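Local coordinates for transcriptional regulator, LacI family (Arthrobacter sp., PDB 4RKQ), which probably represses or otherwise regulates transcription in response to a small-molecule effector, likely a sugar, bound between the two lobes of its periplasmic-binding-protein-like core, at residues G106-D111 against G250-E255; V120-D125 against H278-R283; A184-H189 against L207-G212; V254-G259 against G263-G268. All blocks are in the same frame, centred on the assembly; numbering follows the deposited sequence. Where two conformers were deposited one is given.

Interaction 1 of 4, residues G106-D111 against G250-E255; sequences GSINFD and GRAAVE
Ile108 against Ala252 and Ala253 is a small, buried helix-on-sheet contact, joining the middle of strand 106-110 to helix 246-262, which packs on that face of the sheet roughly antiparallel to the strand. The backbones approach to 7.0 Å between the CA atoms of Ile108 and Ala253, a spacing consistent with the two alanines. A single methyl does the touching. Ile108 places CG1 beside its backbone N (chi1 -54°), and a second turn of similar size at chi2 carries CD1 over the helix surface. There CD1 lies 4.0 Å from Ala252 CB and 3.9 Å from Ala252 O, and its third near neighbour is Ala253 N, 4.1 Å from Ile108 CD1. The methyl therefore rests on helix backbone as much as on a side chain, by van der Waals contact with no hydrogen bond across the pair. The two segments together bury 95 Å². Around it, Thr274 and Leu276 of strand 273-281 and Leu97 of strand 94-97 also pack on Ile108, while strand 106-110 is hydrogen-bonded to Val96 and Thr274 through its backbone. A branched strand residue seated on an alanine-lined helix surface is the layered alpha/beta packing of a LacI-family effector-binding lobe.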
loop_
_atom_site.group_PDB
_atom_site.type_symbol
_atom_site.label_atom_id
_atom_site.label_comp_id
_atom_site.label_asym_id
_atom_site.label_seq_id
_atom_site.Cartn_x
_atom_site.Cartn_y
_atom_site.Cartn_z
ATOM N N GLY A 106 19.012 -13.256 12.807
ATOM C CA GLY A 106 18.580 -12.021 13.386
ATOM C C GLY A 106 17.098 -11.959 13.521
ATOM O O GLY A 106 16.365 -12.623 12.774
ATOM N N SER A 107 16.653 -11.131 14.455
ATOM C CA SER A 107 15.191 -10.999 14.749
ATOM C C SER A 107 14.870 -9.655 15.315
ATOM O O SER A 107 15.606 -9.115 16.113
ATOM C CB SER A 107 14.742 -12.054 15.766
ATOM O OG SER A 107 13.337 -12.092 15.939
ATOM N N ILE A 108 13.731 -9.125 14.894
ATOM C CA ILE A 108 13.159 -7.914 15.444
ATOM C C ILE A 108 11.763 -8.302 15.992
ATOM O O ILE A 108 10.947 -8.897 15.287
ATOM C CB ILE A 108 12.949 -6.822 14.355
ATOM C CG1 ILE A 108 14.180 -6.461 13.516
ATOM C CG2 ILE A 108 12.284 -5.589 14.938
ATOM C CD1 ILE A 108 15.379 -5.957 14.266
ATOM N N ASN A 109 11.533 -8.056 17.277
ATOM C CA ASN A 109 10.230 -8.343 17.936
ATOM C C ASN A 109 9.742 -7.017 18.524
ATOM O O ASN A 109 10.490 -6.027 18.605
ATOM C CB ASN A 109 10.339 -9.424 19.015
ATOM C CG ASN A 109 10.113 -10.858 18.482
ATOM O OD1 ASN A 109 9.982 -11.096 17.296
ATOM N ND2 ASN A 109 10.093 -11.817 19.387
ATOM N N PHE A 110 8.482 -6.972 18.909
ATOM C CA PHE A 110 7.895 -5.716 19.432
ATOM C C PHE A 110 7.359 -6.044 20.819
ATOM O O PHE A 110 6.946 -7.160 21.050
ATOM C CB PHE A 110 6.806 -5.228 18.523
ATOM C CG PHE A 110 7.283 -5.026 17.119
ATOM C CD1 PHE A 110 7.295 -6.089 16.228
ATOM C CD2 PHE A 110 7.787 -3.809 16.720
ATOM C CE1 PHE A 110 7.804 -5.933 14.951
ATOM C CE2 PHE A 110 8.257 -3.632 15.439
ATOM C CZ PHE A 110 8.271 -4.696 14.561
ATOM N N ASP A 111 7.427 -5.076 21.724
ATOM C CA ASP A 111 6.966 -5.250 23.103
ATOM C C ASP A 111 5.470 -5.045 23.187
ATOM O O ASP A 111 4.998 -3.917 23.362
ATOM C CB ASP A 111 7.664 -4.224 23.964
ATOM C CG ASP A 111 7.401 -4.415 25.441
ATOM O OD1 ASP A 111 6.460 -5.131 25.859
ATOM O OD2 ASP A 111 8.150 -3.802 26.179
ATOM N N GLY A 250 12.681 -0.212 9.716
ATOM C CA GLY A 250 13.624 -0.379 8.611
ATOM C C GLY A 250 15.079 -0.267 9.001
ATOM O O GLY A 250 15.908 -1.123 8.619
ATOM N N ARG A 251 15.431 0.785 9.742
ATOM C CA ARG A 251 16.819 0.891 10.208
ATOM C C ARG A 251 17.228 -0.247 11.131
ATOM O O ARG A 251 18.350 -0.737 11.067
ATOM C CB ARG A 251 17.060 2.255 10.854
ATOM C CG ARG A 251 18.499 2.596 11.151
ATOM C CD ARG A 251 18.729 4.107 11.231
ATOM N NE ARG A 251 17.584 4.850 11.758
ATOM C CZ ARG A 251 17.181 4.858 13.033
ATOM N NH1 ARG A 251 16.121 5.581 13.377
ATOM N NH2 ARG A 251 17.806 4.147 13.969
ATOM N N ALA A 252 16.360 -0.669 12.023
ATOM C CA ALA A 252 16.724 -1.741 12.933
ATOM C C ALA A 252 17.061 -3.015 12.142
ATOM O O ALA A 252 18.030 -3.716 12.430
ATOM C CB ALA A 252 15.571 -1.998 13.889
ATOM N N ALA A 253 16.242 -3.350 11.157
ATOM C CA ALA A 253 16.538 -4.515 10.285
ATOM C C ALA A 253 17.827 -4.371 9.468
ATOM O O ALA A 253 18.658 -5.238 9.446
ATOM C CB ALA A 253 15.350 -4.818 9.375
ATOM N N VAL A 254 17.988 -3.277 8.759
ATOM C CA VAL A 254 19.157 -3.098 7.925
ATOM C C VAL A 254 20.425 -2.974 8.743
ATOM O O VAL A 254 21.454 -3.561 8.396
ATOM C CB VAL A 254 19.003 -1.848 7.048
ATOM C CG1 VAL A 254 20.318 -1.502 6.331
ATOM C CG2 VAL A 254 17.877 -2.063 6.077
ATOM N N GLU A 255 20.352 -2.292 9.875
ATOM C CA GLU A 255 21.548 -2.180 10.711
ATOM C C GLU A 255 21.919 -3.522 11.331
ATOM O O GLU A 255 23.084 -3.895 11.388
ATOM C CB GLU A 255 21.349 -1.111 11.777
ATOM C CG GLU A 255 21.414 0.251 11.138
ATOM C CD GLU A 255 21.302 1.374 12.155
ATOM O OE1 GLU A 255 20.915 1.126 13.316
ATOM O OE2 GLU A 255 21.580 2.522 11.778
#

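Interaction 2 of 4, residues V120-D125 against H278-R283; sequences VAQLMD and HRLVLR
Gln122 lays the amide end of its side chain over the methyls of Leu280, which points at helix 112-125 from near the end of strand 273-281, and of Leu282 just past it, whose methyls swing in to meet the amide. Its CG is anti to the backbone N (chi1 170°), and a bend at chi2 (64°) folds the amide over. Gln122 OE1 then sits equally near two methyls, 3.9 Å from Leu280 CD2 and 3.9 Å from Leu282 CD2. Leu280 contributes its CD2 branch at the root of the glutamine as well, 3.9 Å from Gln122 CB, the two side chains meeting at roughly a right angle. Leu282 comes to the amide itself, with CD2 4.0 Å from Gln122 CD, at a slant. The backbones remain well apart, 8.7 Å between the CA atoms of Gln122 and Leu280, and the whole contact covers only 106 Å². Ile224 of strand 222-225 and Thr286 also touch Gln122, and Met242 packs on Leu280, which places the glutamine between its helix and the sheet of the C-terminal lobe. Since no hydrogen bond crosses between the segments, the contact is van der Waals in kind, with a buried polar amide serving the leucines as a surface to pack on.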
loop_
_atom_site.group_PDB
_atom_site.type_symbol
_atom_site.label_atom_id
_atom_site.label_comp_id
_atom_site.label_asym_id
_atom_site.label_seq_id
_atom_site.Cartn_x
_atom_site.Cartn_y
_atom_site.Cartn_z
ATOM N N VAL A 120 -4.402 0.873 26.337
ATOM C CA VAL A 120 -5.428 0.749 27.365
ATOM C C VAL A 120 -5.452 1.989 28.288
ATOM O O VAL A 120 -6.514 2.487 28.618
ATOM C CB VAL A 120 -5.260 -0.562 28.156
ATOM C CG1 VAL A 120 -6.247 -0.627 29.316
ATOM C CG2 VAL A 120 -5.543 -1.745 27.234
ATOM N N ALA A 121 -4.282 2.524 28.620
ATOM C CA ALA A 121 -4.191 3.718 29.459
ATOM C C ALA A 121 -4.921 4.883 28.863
ATOM O O ALA A 121 -5.524 5.673 29.592
ATOM C CB ALA A 121 -2.752 4.093 29.704
ATOM N N GLN A 122 -4.852 5.006 27.542
ATOM C CA GLN A 122 -5.510 6.108 26.875
ATOM C C GLN A 122 -6.995 5.992 27.049
ATOM O O GLN A 122 -7.679 6.990 27.300
ATOM C CB GLN A 122 -5.173 6.158 25.375
ATOM C CG GLN A 122 -6.035 7.142 24.589
ATOM C CD GLN A 122 -5.842 8.592 25.012
ATOM O OE1 GLN A 122 -4.748 8.994 25.406
ATOM N NE2 GLN A 122 -6.904 9.391 24.896
ATOM N N LEU A 123 -7.515 4.783 26.896
ATOM C CA LEU A 123 -8.964 4.581 27.032
ATOM C C LEU A 123 -9.415 4.791 28.494
ATOM O O LEU A 123 -10.450 5.414 28.757
ATOM C CB LEU A 123 -9.372 3.216 26.524
ATOM C CG LEU A 123 -9.137 3.027 25.016
ATOM C CD1 LEU A 123 -9.651 1.677 24.561
ATOM C CD2 LEU A 123 -9.803 4.115 24.194
ATOM N N MET A 124 -8.610 4.330 29.441
ATOM C CA MET A 124 -8.907 4.570 30.862
ATOM C C MET A 124 -8.919 6.052 31.198
ATOM O O MET A 124 -9.822 6.522 31.880
ATOM C CB MET A 124 -7.900 3.864 31.762
ATOM C CG MET A 124 -7.945 2.362 31.690
ATOM S SD MET A 124 -9.470 1.532 32.141
ATOM C CE MET A 124 -10.343 1.279 30.649
ATOM N N ASP A 125 -7.929 6.790 30.702
ATOM C CA ASP A 125 -7.851 8.228 30.939
ATOM C C ASP A 125 -9.100 8.937 30.471
ATOM O O ASP A 125 -9.545 9.869 31.113
ATOM C CB ASP A 125 -6.644 8.862 30.235
ATOM C CG ASP A 125 -5.310 8.374 30.794
ATOM O OD1 ASP A 125 -5.293 7.619 31.800
ATOM O OD2 ASP A 125 -4.272 8.737 30.201
ATOM N N HIS A 278 6.377 0.439 20.376
ATOM C CA HIS A 278 5.464 1.362 19.696
ATOM C C HIS A 278 5.293 2.587 20.576
ATOM O O HIS A 278 5.528 2.526 21.775
ATOM C CB HIS A 278 4.087 0.748 19.536
ATOM C CG HIS A 278 4.043 -0.443 18.643
ATOM N ND1 HIS A 278 4.471 -1.691 19.046
ATOM C CD2 HIS A 278 3.610 -0.580 17.366
ATOM C CE1 HIS A 278 4.276 -2.552 18.063
ATOM N NE2 HIS A 278 3.734 -1.912 17.042
ATOM N N ARG A 279 4.815 3.674 19.982
ATOM C CA ARG A 279 4.466 4.867 20.714
ATOM C C ARG A 279 3.030 5.205 20.330
ATOM O O ARG A 279 2.609 4.966 19.197
ATOM C CB ARG A 279 5.431 5.994 20.338
ATOM C CG ARG A 279 6.836 5.837 20.929
ATOM C CD ARG A 279 7.743 7.039 20.638
ATOM N NE ARG A 279 7.869 7.339 19.207
ATOM C CZ ARG A 279 8.666 6.690 18.348
ATOM N NH1 ARG A 279 9.444 5.682 18.744
ATOM N NH2 ARG A 279 8.686 7.054 17.071
ATOM N N LEU A 280 2.282 5.780 21.264
ATOM C CA LEU A 280 0.902 6.236 20.961
ATOM C C LEU A 280 0.919 7.513 20.142
ATOM O O LEU A 280 1.473 8.514 20.573
ATOM C CB LEU A 280 0.129 6.455 22.262
ATOM C CG LEU A 280 -1.294 6.984 22.149
ATOM C CD1 LEU A 280 -2.197 6.090 21.299
ATOM C CD2 LEU A 280 -1.845 7.194 23.547
ATOM N N VAL A 281 0.334 7.472 18.955
ATOM C CA VAL A 281 0.183 8.654 18.112
ATOM C C VAL A 281 -1.293 9.058 18.168
ATOM O O VAL A 281 -2.197 8.334 17.687
ATOM C CB VAL A 281 0.641 8.386 16.670
ATOM C CG1 VAL A 281 0.434 9.617 15.797
ATOM C CG2 VAL A 281 2.091 7.942 16.672
ATOM N N LEU A 282 -1.548 10.185 18.822
ATOM C CA LEU A 282 -2.898 10.682 19.031
ATOM C C LEU A 282 -3.329 11.518 17.850
ATOM O O LEU A 282 -2.688 12.495 17.519
ATOM C CB LEU A 282 -2.971 11.541 20.296
ATOM C CG LEU A 282 -2.771 10.729 21.588
ATOM C CD1 LEU A 282 -2.860 11.615 22.826
ATOM C CD2 LEU A 282 -3.772 9.589 21.677
ATOM N N ARG A 283 -4.436 11.135 17.241
ATOM C CA ARG A 283 -4.961 11.903 16.121
ATOM C C ARG A 283 -6.386 12.296 16.462
ATOM O O ARG A 283 -6.621 12.814 17.535
ATOM C CB ARG A 283 -4.803 11.104 14.827
ATOM C CG ARG A 283 -3.334 10.908 14.450
ATOM C CD ARG A 283 -3.182 10.569 12.970
ATOM N NE ARG A 283 -1.841 10.103 12.625
ATOM C CZ ARG A 283 -1.512 8.855 12.265
ATOM N NH1 ARG A 283 -2.418 7.861 12.193
ATOM N NH2 ARG A 283 -0.250 8.591 11.967
#

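Interaction 3 of 4, residues A184-H189 against L207-G212; sequences AFLREH and LKALSG
The last turns of two helices, 175-188 and 200-212, meet at a steep inclination, and the closest CA atoms, those of Leu186 and Leu210, are 8.0 Å apart. Helix 175-188 stops here: His189 is the first residue to leave helical angles, although its N still bonds to Phe185 O at 2.7 Å. Its ring turns back over Phe185, with His189 CD2 3.5 Å above the plane of the Phe185 ring and displaced toward the rim.

Across the gap Leu186 points at the other helix and supplies most of the contact. Its CG lies beside the backbone N (chi1 -68°) and, with chi2 extended (163°), CD1 is carried toward Ala209 and Leu210. Leu186 CD1 reaches Leu210 CD2 at 3.7 Å and Leu210 CG at 4.1 Å, and a looser approach of 4.4 Å separates Leu186 CD1 from Ala209 CB. The two leucines cross at about a right angle, so that Leu210 CD2 also meets the other branch, Leu186 CD2, at 4.1 Å. Arg215 and Val217, in the loop after helix 200-212, pack against Leu210, and Val223 lies beneath it in the sheet. On the same helix, in one of its two conformers, Lys208 NZ is hydrogen-bonded to Leu235 O of the second subunit. All three touching residues are buried and purely aliphatic here, so the hold between these helix ends is hydrophobic, with no directional bond between the segments.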
loop_
_atom_site.group_PDB
_atom_site.type_symbol
_atom_site.label_atom_id
_atom_site.label_comp_id
_atom_site.label_asym_id
_atom_site.label_seq_id
_atom_site.Cartn_x
_atom_site.Cartn_y
_atom_site.Cartn_z
ATOM N N ALA A 184 -21.878 -5.978 13.547
ATOM C CA ALA A 184 -22.686 -7.034 14.186
ATOM C C ALA A 184 -22.626 -6.899 15.690
ATOM O O ALA A 184 -23.641 -6.938 16.375
ATOM C CB ALA A 184 -22.208 -8.415 13.776
ATOM N N PHE A 185 -21.414 -6.711 16.191
ATOM C CA PHE A 185 -21.175 -6.505 17.604
ATOM C C PHE A 185 -21.850 -5.260 18.173
ATOM O O PHE A 185 -22.410 -5.319 19.258
ATOM C CB PHE A 185 -19.679 -6.398 17.849
ATOM C CG PHE A 185 -19.315 -6.252 19.289
ATOM C CD1 PHE A 185 -19.236 -7.355 20.109
ATOM C CD2 PHE A 185 -19.051 -5.020 19.812
ATOM C CE1 PHE A 185 -18.909 -7.218 21.433
ATOM C CE2 PHE A 185 -18.717 -4.863 21.131
ATOM C CZ PHE A 185 -18.629 -5.970 21.941
ATOM N N LEU A 186 -21.744 -4.128 17.474
ATOM C CA LEU A 186 -22.371 -2.874 17.913
ATOM C C LEU A 186 -23.926 -2.927 17.956
ATOM O O LEU A 186 -24.511 -2.279 18.804
ATOM C CB LEU A 186 -21.914 -1.708 17.038
ATOM C CG LEU A 186 -20.441 -1.321 17.193
ATOM C CD1 LEU A 186 -20.006 -0.467 16.017
ATOM C CD2 LEU A 186 -20.186 -0.590 18.503
ATOM N N ARG A 187 -24.569 -3.684 17.054
ATOM C CA ARG A 187 -26.027 -4.006 17.161
ATOM C C ARG A 187 -26.355 -4.604 18.528
ATOM O O ARG A 187 -27.305 -4.206 19.176
ATOM C CB ARG A 187 -26.501 -4.990 16.050
ATOM C CG ARG A 187 -27.448 -4.377 15.019
ATOM C CD ARG A 187 -26.959 -4.564 13.590
ATOM N NE ARG A 187 -27.006 -5.951 13.147
ATOM C CZ ARG A 187 -26.231 -6.481 12.195
ATOM N NH1 ARG A 187 -26.368 -7.760 11.889
ATOM N NH2 ARG A 187 -25.312 -5.764 11.547
ATOM N N GLU A 188 -25.536 -5.553 18.954
ATOM C CA GLU A 188 -25.692 -6.215 20.226
ATOM C C GLU A 188 -25.158 -5.422 21.410
ATOM O O GLU A 188 -25.699 -5.530 22.489
ATOM C CB GLU A 188 -25.038 -7.591 20.172
ATOM C CG GLU A 188 -25.851 -8.615 19.389
ATOM C CD GLU A 188 -25.750 -10.020 19.966
ATOM O OE1 GLU A 188 -26.805 -10.666 20.159
ATOM O OE2 GLU A 188 -24.619 -10.476 20.242
ATOM N N HIS A 189 -24.109 -4.625 21.222
ATOM C CA HIS A 189 -23.495 -3.891 22.325
ATOM C C HIS A 189 -23.391 -2.386 22.043
ATOM O O HIS A 189 -22.311 -1.843 21.901
ATOM C CB HIS A 189 -22.137 -4.505 22.689
ATOM C CG HIS A 189 -22.218 -5.930 23.155
ATOM N ND1 HIS A 189 -22.260 -6.278 24.488
ATOM C CD2 HIS A 189 -22.284 -7.092 22.464
ATOM C CE1 HIS A 189 -22.332 -7.594 24.598
ATOM N NE2 HIS A 189 -22.348 -8.109 23.384
ATOM N N LEU A 207 -13.948 2.128 12.006
ATOM C CA LEU A 207 -14.464 3.475 11.826
ATOM C C LEU A 207 -15.673 3.522 10.954
ATOM O O LEU A 207 -16.616 4.253 11.276
ATOM C CB LEU A 207 -13.414 4.430 11.276
ATOM C CG LEU A 207 -12.235 4.738 12.191
ATOM C CD1 LEU A 207 -11.255 5.578 11.404
ATOM C CD2 LEU A 207 -12.658 5.470 13.455
ATOM N N LYS A 208 -15.673 2.741 9.863
ATOM C CA LYS A 208 -16.808 2.655 8.940
ATOM C C LYS A 208 -18.050 2.039 9.611
ATOM O O LYS A 208 -19.183 2.465 9.374
ATOM C CB LYS A 208 -16.420 1.840 7.686
ATOM C CG LYS A 208 -17.029 2.319 6.378
ATOM C CD LYS A 208 -16.017 3.064 5.506
ATOM C CE LYS A 208 -15.728 4.484 5.990
ATOM N NZ LYS A 208 -16.219 5.564 5.086
ATOM N N ALA A 209 -17.860 1.003 10.431
ATOM C CA ALA A 209 -18.992 0.426 11.172
ATOM C C ALA A 209 -19.569 1.454 12.178
ATOM O O ALA A 209 -20.785 1.560 12.349
ATOM C CB ALA A 209 -18.612 -0.873 11.900
ATOM N N LEU A 210 -18.702 2.160 12.892
ATOM C CA LEU A 210 -19.169 3.160 13.831
ATOM C C LEU A 210 -19.960 4.257 13.078
ATOM O O LEU A 210 -21.023 4.670 13.505
ATOM C CB LEU A 210 -18.001 3.737 14.609
ATOM C CG LEU A 210 -17.436 2.746 15.650
ATOM C CD1 LEU A 210 -16.051 3.135 16.099
ATOM C CD2 LEU A 210 -18.352 2.722 16.870
ATOM N N SER A 211 -19.462 4.685 11.933
ATOM C CA SER A 211 -20.110 5.744 11.131
ATOM C C SER A 211 -21.468 5.220 10.600
ATOM O O SER A 211 -22.497 5.854 10.754
ATOM C CB SER A 211 -19.177 6.150 9.980
ATOM O OG SER A 211 -19.694 7.235 9.228
ATOM N N GLY A 212 -21.463 4.015 10.054
ATOM C CA GLY A 212 -22.697 3.334 9.654
ATOM C C GLY A 212 -23.731 3.150 10.749
ATOM O O GLY A 212 -24.906 2.986 10.467
#

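Interaction 4 of 4, residues V254-G259 against G263-G268; sequences VELLVG and GAVTPG
Val265 stands with CG1 anti to its backbone N (chi1 170°), which leaves CG2 on the side of that N and turned to the helix end. CG2 then settles on Gly259, 4.1 Å from Gly259 CA, with Val265 CB 3.9 Å from Gly259 C; the bare CA of the glycine is what lets a branched side chain come so close. The other branch faces a different partner: Val265 CG1 lies 4.3 Å from Leu256 CD1, one turn earlier. Helix 246-262 ends with Gly263 as its C' residue, at positive phi, turning the chain back on the final turn. The fold-back is fastened by Val265 N, which donates to Gly259 O at 2.9 Å along a fairly straight path (156° at the hydrogen). The donor stands about 60° out of the carbonyl plane, so it is not on a lone pair. Ala264 N is equally close to Gly259 O, at 2.9 Å, yet too poorly angled to bond. Ser262 OG is hydrogen-bonded to both Gly259 O and Ala264 N, so the carbonyl has a second grip. Ala264 CB also lies 3.8 Å from Gly259 O.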
loop_
_atom_site.group_PDB
_atom_site.type_symbol
_atom_site.label_atom_id
_atom_site.label_comp_id
_atom_site.label_asym_id
_atom_site.label_seq_id
_atom_site.Cartn_x
_atom_site.Cartn_y
_atom_site.Cartn_z
ATOM N N VAL A 254 17.988 -3.277 8.759
ATOM C CA VAL A 254 19.157 -3.098 7.925
ATOM C C VAL A 254 20.425 -2.974 8.743
ATOM O O VAL A 254 21.454 -3.561 8.396
ATOM C CB VAL A 254 19.003 -1.848 7.048
ATOM C CG1 VAL A 254 20.318 -1.502 6.331
ATOM C CG2 VAL A 254 17.877 -2.063 6.077
ATOM N N GLU A 255 20.352 -2.292 9.875
ATOM C CA GLU A 255 21.548 -2.180 10.711
ATOM C C GLU A 255 21.919 -3.522 11.331
ATOM O O GLU A 255 23.084 -3.895 11.388
ATOM C CB GLU A 255 21.349 -1.111 11.777
ATOM C CG GLU A 255 21.414 0.251 11.138
ATOM C CD GLU A 255 21.302 1.374 12.155
ATOM O OE1 GLU A 255 20.915 1.126 13.316
ATOM O OE2 GLU A 255 21.580 2.522 11.778
ATOM N N LEU A 256 20.932 -4.302 11.734
ATOM C CA LEU A 256 21.224 -5.643 12.155
ATOM C C LEU A 256 21.917 -6.438 11.032
ATOM O O LEU A 256 22.882 -7.190 11.275
ATOM C CB LEU A 256 19.914 -6.319 12.563
ATOM C CG LEU A 256 19.928 -7.654 13.222
ATOM C CD1 LEU A 256 20.996 -7.730 14.298
ATOM C CD2 LEU A 256 18.548 -7.910 13.818
ATOM N N LEU A 257 21.415 -6.323 9.804
ATOM C CA LEU A 257 21.998 -7.097 8.704
ATOM C C LEU A 257 23.418 -6.604 8.420
ATOM O O LEU A 257 24.298 -7.383 8.150
ATOM C CB LEU A 257 21.165 -6.949 7.450
ATOM C CG LEU A 257 21.650 -7.722 6.237
ATOM C CD1 LEU A 257 21.851 -9.207 6.542
ATOM C CD2 LEU A 257 20.621 -7.498 5.127
ATOM N N VAL A 258 23.638 -5.290 8.495
ATOM C CA VAL A 258 25.020 -4.783 8.347
ATOM C C VAL A 258 25.962 -5.471 9.354
ATOM O O VAL A 258 27.062 -5.897 8.995
ATOM C CB VAL A 258 25.110 -3.255 8.510
ATOM C CG1 VAL A 258 26.576 -2.797 8.561
ATOM C CG2 VAL A 258 24.367 -2.545 7.375
ATOM N N GLY A 259 25.524 -5.589 10.602
ATOM C CA GLY A 259 26.340 -6.141 11.662
ATOM C C GLY A 259 26.565 -7.631 11.503
ATOM O O GLY A 259 27.651 -8.183 11.813
ATOM N N GLY A 263 30.328 -9.319 10.579
ATOM C CA GLY A 263 30.866 -10.070 11.701
ATOM C C GLY A 263 30.806 -9.287 12.997
ATOM O O GLY A 263 31.153 -9.801 14.056
ATOM N N ALA A 264 30.309 -8.060 12.948
ATOM C CA ALA A 264 30.136 -7.297 14.167
ATOM C C ALA A 264 29.130 -7.948 15.122
ATOM O O ALA A 264 29.272 -7.814 16.324
ATOM C CB ALA A 264 29.750 -5.853 13.880
ATOM N N VAL A 265 28.125 -8.643 14.588
ATOM C CA VAL A 265 27.099 -9.288 15.404
ATOM C C VAL A 265 27.146 -10.784 15.128
ATOM O O VAL A 265 27.206 -11.219 13.982
ATOM C CB VAL A 265 25.678 -8.732 15.097
ATOM C CG1 VAL A 265 24.604 -9.592 15.782
ATOM C CG2 VAL A 265 25.547 -7.274 15.484
ATOM N N THR A 266 27.127 -11.589 16.180
ATOM C CA THR A 266 27.120 -13.023 16.000
ATOM C C THR A 266 25.697 -13.485 15.732
ATOM O O THR A 266 24.786 -13.094 16.463
ATOM C CB THR A 266 27.636 -13.760 17.254
ATOM O OG1 THR A 266 29.003 -13.428 17.448
ATOM C CG2 THR A 266 27.531 -15.274 17.089
ATOM N N PRO A 267 25.511 -14.316 14.697
ATOM C CA PRO A 267 24.193 -14.822 14.361
ATOM C C PRO A 267 23.636 -15.627 15.516
ATOM O O PRO A 267 24.327 -16.465 16.100
ATOM C CB PRO A 267 24.436 -15.730 13.162
ATOM C CG PRO A 267 25.765 -15.326 12.608
ATOM C CD PRO A 267 26.542 -14.754 13.737
ATOM N N GLY A 268 22.390 -15.341 15.862
ATOM C CA GLY A 268 21.712 -16.070 16.875
ATOM C C GLY A 268 21.990 -15.586 18.271
ATOM O O GLY A 268 21.324 -15.989 19.191
#

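Interactions 1 and 4 share helix 246-262, with centres about 11 Å apart, and meet where Leu256 CD2 lies 3.7 Å from Ile108 CD1. The centres of interactions 1 and 2 are about 23 Å apart, yet neighbouring strands 106-110 and 273-281 join them: Phe110 CB touches His278 CE1 at 3.7 Å. Their segments alternate along the chain, as expected where strands pass between the two lobes of a LacI-type core. Interaction 3 falls between the halves of both in sequence, and its centre is about 46 Å from that of interaction 4, across the chain's centre. Interactions 1 and 4 thus lie in one lobe, 2 and 3 in the other, consistent with a two-lobed effector-binding domain.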